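Local coordinates for isochorismatase family protein (PDB 2A67) that is of unknown function but belongs to the isochorismatase family and probably acts as a hydrolase, at residues R5-I10 / T103-G108; L9-K14 / V50-T55. All blocks are in the same frame, centred on the assembly; numbering follows the deposited sequence.

Interactions 1 and 2 flank the strand 5-10, which lies between 103-109 and 47-52 in one parallel sheet, and they share L9 and I10; their centres are about 14 Å apart. Interaction 1 lies wholly within the sheet, while interaction 2 begins there and follows both segments past the C-terminal ends of their strands. The two touch at two places: F12 CZ lies 3.3 Å from G108 CA, and, on the face bearing L8 and I10, L8 CD1 lies 3.6 Å from V50 CG2. The example illustrates how parallel α/β folds set polar groups just beyond the strand ends: D11, with K81 and C114 nearby, resembles the Asp-Lys-Cys triad of the family's cysteine hydrolases, consistent with an active site there.

Interaction 1. Residues R5-I10 / T103-G108; sequences RALLLI and TLEIAG
R5-I10 and T103-G108 run parallel, 18° between their directions, and pair in unbroken register through five backbone hydrogen bonds, from A6 N to T103 O (2.9 Å) to I10 N to A107 O (2.8 Å). They are the first and fourth strands of a Rossmann-like sheet ordered 3-2-1-4-5-6, so the contact is the switch point where the winding of the chain reverses. On the face bearing R5, L7 and L9, E105 stands upright from the sheet, CG anti to the backbone N (chi1 -177°), and its OE1 forms a salt bridge with R5 NH2 at 2.9 Å. The oxygen lies in the guanidinium plane, but the nitrogen sits above the carboxylate plane, the two groups being turned 63° apart. L7 runs alongside, its CD1 3.8 Å from E105 CD. The buried carboxylate is gripped further by T132, R36 and Y40, the last two from helix 26-42; Y40 OH also bonds R5 NE. The other face is hydrocarbon: L8 CD2 lies 4.2 Å from I106 CG1, and I10 CD1 reaches across to within 3.6 Å of I106 CG2. Beside I10, the last residue of strand 5-10, G108 CA makes a C-H...O contact with I10 O at 3.2 Å.

Interaction 2. Residues L9-K14 / V50-T55; sequences LIDFQK and VQHEET
L9 O accepts V50 N at 2.9 Å, continuing the parallel pairing of strands 5-10 and 47-52, which belong to one β-α-β unit with helix 26-42 as its connection. I10 pairs with V50 in the last bridge, and its side chain touches C114 and T118 of helix 111-125. At D11 the backbone leaves the sheet with a positive phi, yet D11 N still bonds V50 O at 2.8 Å.

The D11 carboxylate, with CG beside its own backbone N (chi1 -66°), lies against the flank of H52, both oxygens 3.6 Å from H52 CB. Its OD2 forms a salt bridge with K81, and C114 touches the same side chain; these are the three residues that recall the family's triad. A water sits between the diverging segments: it donates to L9 O and V50 O and accepts F12 N at 3.1 Å, giving three backbone polar groups a common partner. F12 is the centre of an inverse gamma turn, closed by a weak bond from Q13 N to D11 O, and its ring packs on L30 and V33 of helix 26-42.

Beyond the turn, Q13 comes back to H52 and takes over the role of a strand neighbour. Its OE1 accepts H52 N at 2.8 Å from outside the amide plane, while its NE2 lies in the plane of the H52 carbonyl and donates almost straight (178°) to a lone pair of H52 O at 3.0 Å. Two bonds to one residue fix the rotation of the amide. W64 O receives both Q13 NE2 and Q51 NE2; the two amide planes stand 87° apart, with Q13 NE2 3.5 Å from Q51 CB.

Interaction 1. Residues R5-I10 / T103-G108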
ATOM      1  N   ARG D   5      20.679  -8.206   4.423  1.00 26.46           N
ATOM      2  CA  ARG D   5      19.703  -8.363   3.327  1.00 26.11           C
ATOM      3  C   ARG D   5      18.986  -9.686   3.496  1.00 26.23           C
ATOM      4  O   ARG D   5      19.656 -10.706   3.744  1.00 25.20           O
ATOM      5  CB  ARG D   5      20.422  -8.321   1.942  1.00 26.06           C
ATOM      6  CG  ARG D   5      19.437  -8.366   0.729  1.00 25.60           C
ATOM      7  CD  ARG D   5      20.272  -8.086  -0.548  1.00 27.01           C
ATOM      8  NE  ARG D   5      19.654  -8.644  -1.757  1.00 25.89           N
ATOM      9  CZ  ARG D   5      20.013  -8.353  -3.005  1.00 28.51           C
ATOM     10  NH1 ARG D   5      20.987  -7.456  -3.234  1.00 28.36           N
ATOM     11  NH2 ARG D   5      19.380  -8.939  -4.021  1.00 25.90           N
ATOM     12  N   ALA D   6      17.625  -9.670   3.394  1.00 27.15           N
ATOM     13  CA  ALA D   6      16.812 -10.860   3.487  1.00 27.05           C
ATOM     14  C   ALA D   6      15.928 -10.982   2.268  1.00 27.32           C
ATOM     15  O   ALA D   6      15.545  -9.979   1.652  1.00 28.73           O
ATOM     16  CB  ALA D   6      15.892 -10.820   4.755  1.00 26.84           C
ATOM     17  N   LEU D   7      15.610 -12.222   1.947  1.00 26.52           N
ATOM     18  CA  LEU D   7      14.618 -12.564   0.967  1.00 26.88           C
ATOM     19  C   LEU D   7      13.282 -12.822   1.731  1.00 27.38           C
ATOM     20  O   LEU D   7      13.214 -13.696   2.614  1.00 27.46           O
ATOM     21  CB  LEU D   7      15.038 -13.836   0.270  1.00 25.92           C
ATOM     22  CG  LEU D   7      14.265 -14.330  -0.956  1.00 27.53           C
ATOM     23  CD1 LEU D   7      14.307 -13.285  -2.115  1.00 26.94           C
ATOM     24  CD2 LEU D   7      14.849 -15.660  -1.415  1.00 27.18           C
ATOM     25  N   LEU D   8      12.247 -12.052   1.381  1.00 27.76           N
ATOM     26  CA  LEU D   8      10.990 -12.115   2.060  1.00 27.98           C
ATOM     27  C   LEU D   8       9.938 -12.690   1.095  1.00 28.80           C
ATOM     28  O   LEU D   8       9.574 -12.030   0.102  1.00 27.85           O
ATOM     29  CB  LEU D   8      10.604 -10.723   2.584  1.00 28.16           C
ATOM     30  CG  LEU D   8       9.284 -10.637   3.414  1.00 28.85           C
ATOM     31  CD1 LEU D   8       9.481 -11.437   4.723  1.00 23.86           C
ATOM     32  CD2 LEU D   8       8.978  -9.161   3.695  1.00 28.36           C
ATOM     33  N   LEU D   9       9.453 -13.908   1.393  1.00 27.47           N
ATOM     34  CA  LEU D   9       8.660 -14.687   0.437  1.00 28.58           C
ATOM     35  C   LEU D   9       7.245 -14.855   0.984  1.00 29.81           C
ATOM     36  O   LEU D   9       7.053 -15.586   1.944  1.00 29.95           O
ATOM     37  CB  LEU D   9       9.311 -16.059   0.174  1.00 28.44           C
ATOM     38  CG  LEU D   9      10.771 -16.026  -0.384  1.00 28.90           C
ATOM     39  CD1 LEU D   9      11.280 -17.412  -0.533  1.00 26.96           C
ATOM     40  CD2 LEU D   9      10.817 -15.273  -1.704  1.00 25.81           C
ATOM     41  N   ILE D  10       6.285 -14.170   0.363  1.00 30.25           N
ATOM     42  CA  ILE D  10       4.995 -13.925   0.983  1.00 30.12           C
ATOM     43  C   ILE D  10       3.900 -14.885   0.472  1.00 29.37           C
ATOM     44  O   ILE D  10       3.553 -14.941  -0.723  1.00 28.19           O
ATOM     45  CB  ILE D  10       4.552 -12.438   0.835  1.00 30.12           C
ATOM     46  CG1 ILE D  10       5.579 -11.488   1.467  1.00 28.66           C
ATOM     47  CG2 ILE D  10       3.081 -12.238   1.437  1.00 32.00           C
ATOM     48  CD1 ILE D  10       5.428 -10.055   0.963  1.00 26.18           C
ATOM     49  N   THR D 103      17.579  -4.482   4.259  1.00 27.56           N
ATOM     50  CA  THR D 103      17.230  -4.575   2.835  1.00 26.65           C
ATOM     51  C   THR D 103      16.402  -5.798   2.663  1.00 26.00           C
ATOM     52  O   THR D 103      16.788  -6.860   3.152  1.00 25.46           O
ATOM     53  CB  THR D 103      18.534  -4.630   1.911  1.00 26.67           C
ATOM     54  OG1 THR D 103      19.234  -3.414   2.081  1.00 27.62           O
ATOM     55  CG2 THR D 103      18.184  -4.637   0.489  1.00 25.78           C
ATOM     56  N   LEU D 104      15.269  -5.652   1.961  1.00 24.74           N
ATOM     57  CA  LEU D 104      14.336  -6.761   1.792  1.00 25.08           C
ATOM     58  C   LEU D 104      14.159  -6.943   0.319  1.00 24.39           C
ATOM     59  O   LEU D 104      13.783  -6.001  -0.371  1.00 25.09           O
ATOM     60  CB  LEU D 104      12.928  -6.363   2.361  1.00 24.29           C
ATOM     61  CG  LEU D 104      12.914  -6.127   3.867  1.00 26.29           C
ATOM     62  CD1 LEU D 104      11.528  -5.605   4.325  1.00 25.09           C
ATOM     63  CD2 LEU D 104      13.315  -7.474   4.569  1.00 26.86           C
ATOM     64  N   GLU D 105      14.385  -8.159  -0.151  1.00 24.90           N
ATOM     65  CA  GLU D 105      14.005  -8.560  -1.515  1.00 26.40           C
ATOM     66  C   GLU D 105      12.679  -9.328  -1.420  1.00 26.19           C
ATOM     67  O   GLU D 105      12.624 -10.409  -0.854  1.00 27.26           O
ATOM     68  CB  GLU D 105      15.066  -9.467  -2.177  1.00 26.13           C
ATOM     69  CG  GLU D 105      14.708  -9.819  -3.629  1.00 26.68           C
ATOM     70  CD  GLU D 105      15.798 -10.641  -4.339  1.00 29.10           C
ATOM     71  OE1 GLU D 105      16.995 -10.608  -3.911  1.00 26.99           O
ATOM     72  OE2 GLU D 105      15.441 -11.278  -5.350  1.00 27.97           O
ATOM     73  N   ILE D 106      11.638  -8.799  -2.041  1.00 26.91           N
ATOM     74  CA  ILE D 106      10.274  -9.290  -1.812  1.00 26.41           C
ATOM     75  C   ILE D 106       9.689 -10.044  -2.998  1.00 26.96           C
ATOM     76  O   ILE D 106       9.826  -9.639  -4.156  1.00 25.55           O
ATOM     77  CB  ILE D 106       9.366  -8.090  -1.405  1.00 26.52           C
ATOM     78  CG1 ILE D 106       9.862  -7.516  -0.063  1.00 26.72           C
ATOM     79  CG2 ILE D 106       7.851  -8.529  -1.239  1.00 26.40           C
ATOM     80  CD1 ILE D 106       9.435  -6.086   0.272  1.00 27.05           C
ATOM     81  N   ALA D 107       8.982 -11.133  -2.709  1.00 26.32           N
ATOM     82  CA  ALA D 107       8.263 -11.904  -3.727  1.00 26.40           C
ATOM     83  C   ALA D 107       7.014 -12.482  -3.030  1.00 26.24           C
ATOM     84  O   ALA D 107       6.969 -12.542  -1.789  1.00 25.54           O
ATOM     85  CB  ALA D 107       9.172 -13.043  -4.274  1.00 26.23           C
ATOM     86  N   GLY D 108       5.991 -12.801  -3.812  1.00 27.02           N
ATOM     87  CA  GLY D 108       4.888 -13.646  -3.278  1.00 27.29           C
ATOM     88  C   GLY D 108       3.603 -13.400  -3.993  1.00 27.28           C
ATOM     89  O   GLY D 108       3.593 -12.905  -5.113  1.00 24.99           O
TER

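Interaction 2. Residues L9-K14 / V50-T55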
ATOM      1  N   LEU D   9       9.453 -13.908   1.393  1.00 27.47           N
ATOM      2  CA  LEU D   9       8.660 -14.687   0.437  1.00 28.58           C
ATOM      3  C   LEU D   9       7.245 -14.855   0.984  1.00 29.81           C
ATOM      4  O   LEU D   9       7.053 -15.586   1.944  1.00 29.95           O
ATOM      5  CB  LEU D   9       9.311 -16.059   0.174  1.00 28.44           C
ATOM      6  CG  LEU D   9      10.771 -16.026  -0.384  1.00 28.90           C
ATOM      7  CD1 LEU D   9      11.280 -17.412  -0.533  1.00 26.96           C
ATOM      8  CD2 LEU D   9      10.817 -15.273  -1.704  1.00 25.81           C
ATOM      9  N   ILE D  10       6.285 -14.170   0.363  1.00 30.25           N
ATOM     10  CA  ILE D  10       4.995 -13.925   0.983  1.00 30.12           C
ATOM     11  C   ILE D  10       3.900 -14.885   0.472  1.00 29.37           C
ATOM     12  O   ILE D  10       3.553 -14.941  -0.723  1.00 28.19           O
ATOM     13  CB  ILE D  10       4.552 -12.438   0.835  1.00 30.12           C
ATOM     14  CG1 ILE D  10       5.579 -11.488   1.467  1.00 28.66           C
ATOM     15  CG2 ILE D  10       3.081 -12.238   1.437  1.00 32.00           C
ATOM     16  CD1 ILE D  10       5.428 -10.055   0.963  1.00 26.18           C
ATOM     17  N   ASP D  11       3.364 -15.642   1.416  1.00 31.19           N
ATOM     18  CA  ASP D  11       2.127 -16.441   1.227  1.00 31.59           C
ATOM     19  C   ASP D  11       2.167 -17.386   0.050  1.00 30.61           C
ATOM     20  O   ASP D  11       1.166 -17.534  -0.660  1.00 33.02           O
ATOM     21  CB  ASP D  11       0.880 -15.534   1.078  1.00 32.53           C
ATOM     22  CG  ASP D  11       0.535 -14.737   2.342  1.00 33.11           C
ATOM     23  OD1 ASP D  11       1.172 -14.881   3.393  1.00 34.26           O
ATOM     24  OD2 ASP D  11      -0.412 -13.930   2.290  1.00 36.45           O
ATOM     25  N   PHE D  12       3.294 -18.038  -0.166  1.00 30.60           N
ATOM     26  CA  PHE D  12       3.417 -19.085  -1.161  1.00 30.47           C
ATOM     27  C   PHE D  12       2.895 -20.414  -0.614  1.00 30.75           C
ATOM     28  O   PHE D  12       3.664 -21.380  -0.437  1.00 30.73           O
ATOM     29  CB  PHE D  12       4.878 -19.269  -1.565  1.00 30.78           C
ATOM     30  CG  PHE D  12       5.377 -18.253  -2.529  1.00 31.20           C
ATOM     31  CD1 PHE D  12       4.716 -18.045  -3.755  1.00 32.68           C
ATOM     32  CD2 PHE D  12       6.531 -17.527  -2.249  1.00 32.19           C
ATOM     33  CE1 PHE D  12       5.239 -17.110  -4.691  1.00 32.86           C
ATOM     34  CE2 PHE D  12       7.054 -16.584  -3.180  1.00 30.31           C
ATOM     35  CZ  PHE D  12       6.413 -16.389  -4.382  1.00 31.84           C
ATOM     36  N   GLN D  13       1.580 -20.467  -0.408  1.00 31.23           N
ATOM     37  CA  GLN D  13       0.901 -21.605   0.235  1.00 30.53           C
ATOM     38  C   GLN D  13      -0.112 -22.305  -0.713  1.00 31.75           C
ATOM     39  O   GLN D  13      -0.784 -21.644  -1.522  1.00 30.46           O
ATOM     40  CB  GLN D  13       0.188 -21.102   1.490  1.00 31.39           C
ATOM     41  CG  GLN D  13       1.119 -20.313   2.495  1.00 27.30           C
ATOM     42  CD  GLN D  13       0.310 -19.508   3.461  1.00 28.36           C
ATOM     43  OE1 GLN D  13       0.135 -18.319   3.285  1.00 27.58           O
ATOM     44  NE2 GLN D  13      -0.214 -20.162   4.491  1.00 26.44           N
ATOM     45  N   LYS D  14      -0.199 -23.636  -0.586  1.00 31.80           N
ATOM     46  CA  LYS D  14      -0.993 -24.484  -1.490  1.00 34.23           C
ATOM     47  C   LYS D  14      -2.420 -23.967  -1.697  1.00 34.39           C
ATOM     48  O   LYS D  14      -2.885 -23.860  -2.834  1.00 34.92           O
ATOM     49  CB  LYS D  14      -1.019 -25.919  -0.980  1.00 33.95           C
ATOM     50  CG  LYS D  14       0.360 -26.492  -0.690  1.00 37.22           C
ATOM     51  CD  LYS D  14       0.214 -27.948  -0.261  1.00 38.41           C
ATOM     52  CE  LYS D  14       1.228 -28.358   0.779  1.00 40.10           C
ATOM     53  NZ  LYS D  14       0.547 -29.380   1.694  1.00 39.79           N
ATOM     54  N   VAL D  50       6.627 -15.961   4.755  1.00 29.29           N
ATOM     55  CA  VAL D  50       5.416 -15.482   5.469  1.00 29.13           C
ATOM     56  C   VAL D  50       4.241 -16.391   5.071  1.00 29.40           C
ATOM     57  O   VAL D  50       4.038 -16.686   3.897  1.00 30.93           O
ATOM     58  CB  VAL D  50       5.126 -13.976   5.185  1.00 29.57           C
ATOM     59  CG1 VAL D  50       3.845 -13.537   5.911  1.00 29.02           C
ATOM     60  CG2 VAL D  50       6.377 -13.102   5.659  1.00 28.02           C
ATOM     61  N   GLN D  51       3.533 -16.894   6.071  1.00 29.54           N
ATOM     62  CA  GLN D  51       2.359 -17.725   5.844  1.00 28.38           C
ATOM     63  C   GLN D  51       1.155 -17.105   6.534  1.00 27.27           C
ATOM     64  O   GLN D  51       1.197 -16.743   7.724  1.00 26.39           O
ATOM     65  CB  GLN D  51       2.603 -19.137   6.367  1.00 28.48           C
ATOM     66  CG  GLN D  51       3.647 -19.900   5.550  1.00 29.45           C
ATOM     67  CD  GLN D  51       4.039 -21.194   6.187  1.00 30.24           C
ATOM     68  OE1 GLN D  51       4.988 -21.246   6.964  1.00 30.38           O
ATOM     69  NE2 GLN D  51       3.290 -22.261   5.896  1.00 30.59           N
ATOM     70  N   HIS D  52       0.100 -16.959   5.737  1.00 27.83           N
ATOM     71  CA  HIS D  52      -1.168 -16.387   6.170  1.00 27.46           C
ATOM     72  C   HIS D  52      -1.988 -17.520   6.818  1.00 26.73           C
ATOM     73  O   HIS D  52      -1.830 -18.692   6.495  1.00 26.00           O
ATOM     74  CB  HIS D  52      -1.890 -15.778   4.958  1.00 28.25           C
ATOM     75  CG  HIS D  52      -3.017 -14.870   5.327  1.00 31.09           C
ATOM     76  ND1 HIS D  52      -4.333 -15.282   5.307  1.00 34.48           N
ATOM     77  CD2 HIS D  52      -3.033 -13.588   5.768  1.00 33.92           C
ATOM     78  CE1 HIS D  52      -5.115 -14.285   5.678  1.00 33.49           C
ATOM     79  NE2 HIS D  52      -4.358 -13.250   5.970  1.00 38.21           N
ATOM     80  N   GLU D  53      -2.795 -17.165   7.787  1.00 27.85           N
ATOM     81  CA  GLU D  53      -3.706 -18.145   8.426  1.00 28.94           C
ATOM     82  C   GLU D  53      -5.042 -17.456   8.605  1.00 29.41           C
ATOM     83  O   GLU D  53      -5.089 -16.288   8.984  1.00 28.38           O
ATOM     84  CB  GLU D  53      -3.125 -18.630   9.758  1.00 27.42           C
ATOM     85  CG  GLU D  53      -2.955 -17.577  10.882  1.00 29.55           C
ATOM     86  CD  GLU D  53      -2.111 -18.094  12.025  1.00 29.75           C
ATOM     87  OE1 GLU D  53      -0.909 -18.320  11.826  1.00 27.67           O
ATOM     88  OE2 GLU D  53      -2.629 -18.329  13.142  1.00 30.89           O
ATOM     89  N   GLU D  54      -6.121 -18.194   8.336  1.00 31.72           N
ATOM     90  CA  GLU D  54      -7.483 -17.681   8.504  1.00 33.36           C
ATOM     91  C   GLU D  54      -8.405 -18.883   8.527  1.00 32.98           C
ATOM     92  O   GLU D  54      -7.952 -20.027   8.418  1.00 32.46           O
ATOM     93  CB  GLU D  54      -7.843 -16.696   7.372  1.00 33.22           C
ATOM     94  CG  GLU D  54      -7.671 -17.263   5.941  1.00 35.74           C
ATOM     95  CD  GLU D  54      -7.870 -16.215   4.811  1.00 39.18           C
ATOM     96  OE1 GLU D  54      -7.686 -14.983   5.031  1.00 48.30           O
ATOM     97  OE2 GLU D  54      -8.178 -16.632   3.669  1.00 47.31           O
ATOM     98  N   THR D  55      -9.706 -18.642   8.679  0.50 33.73           N
ATOM     99  CA  THR D  55     -10.631 -19.770   8.784  0.50 33.49           C
ATOM    100  C   THR D  55     -10.538 -20.686   7.551  0.50 34.11           C
ATOM    101  O   THR D  55     -10.563 -21.907   7.701  0.50 34.09           O
ATOM    102  CB  THR D  55     -12.076 -19.328   9.079  0.50 33.68           C
ATOM    103  OG1 THR D  55     -12.388 -18.181   8.288  0.50 31.81           O
ATOM    104  CG2 THR D  55     -12.250 -18.982  10.571  0.50 33.47           C
TER
HETATM  105  O   HOH W   1       5.672 -17.943   1.788  1.00 25.04           O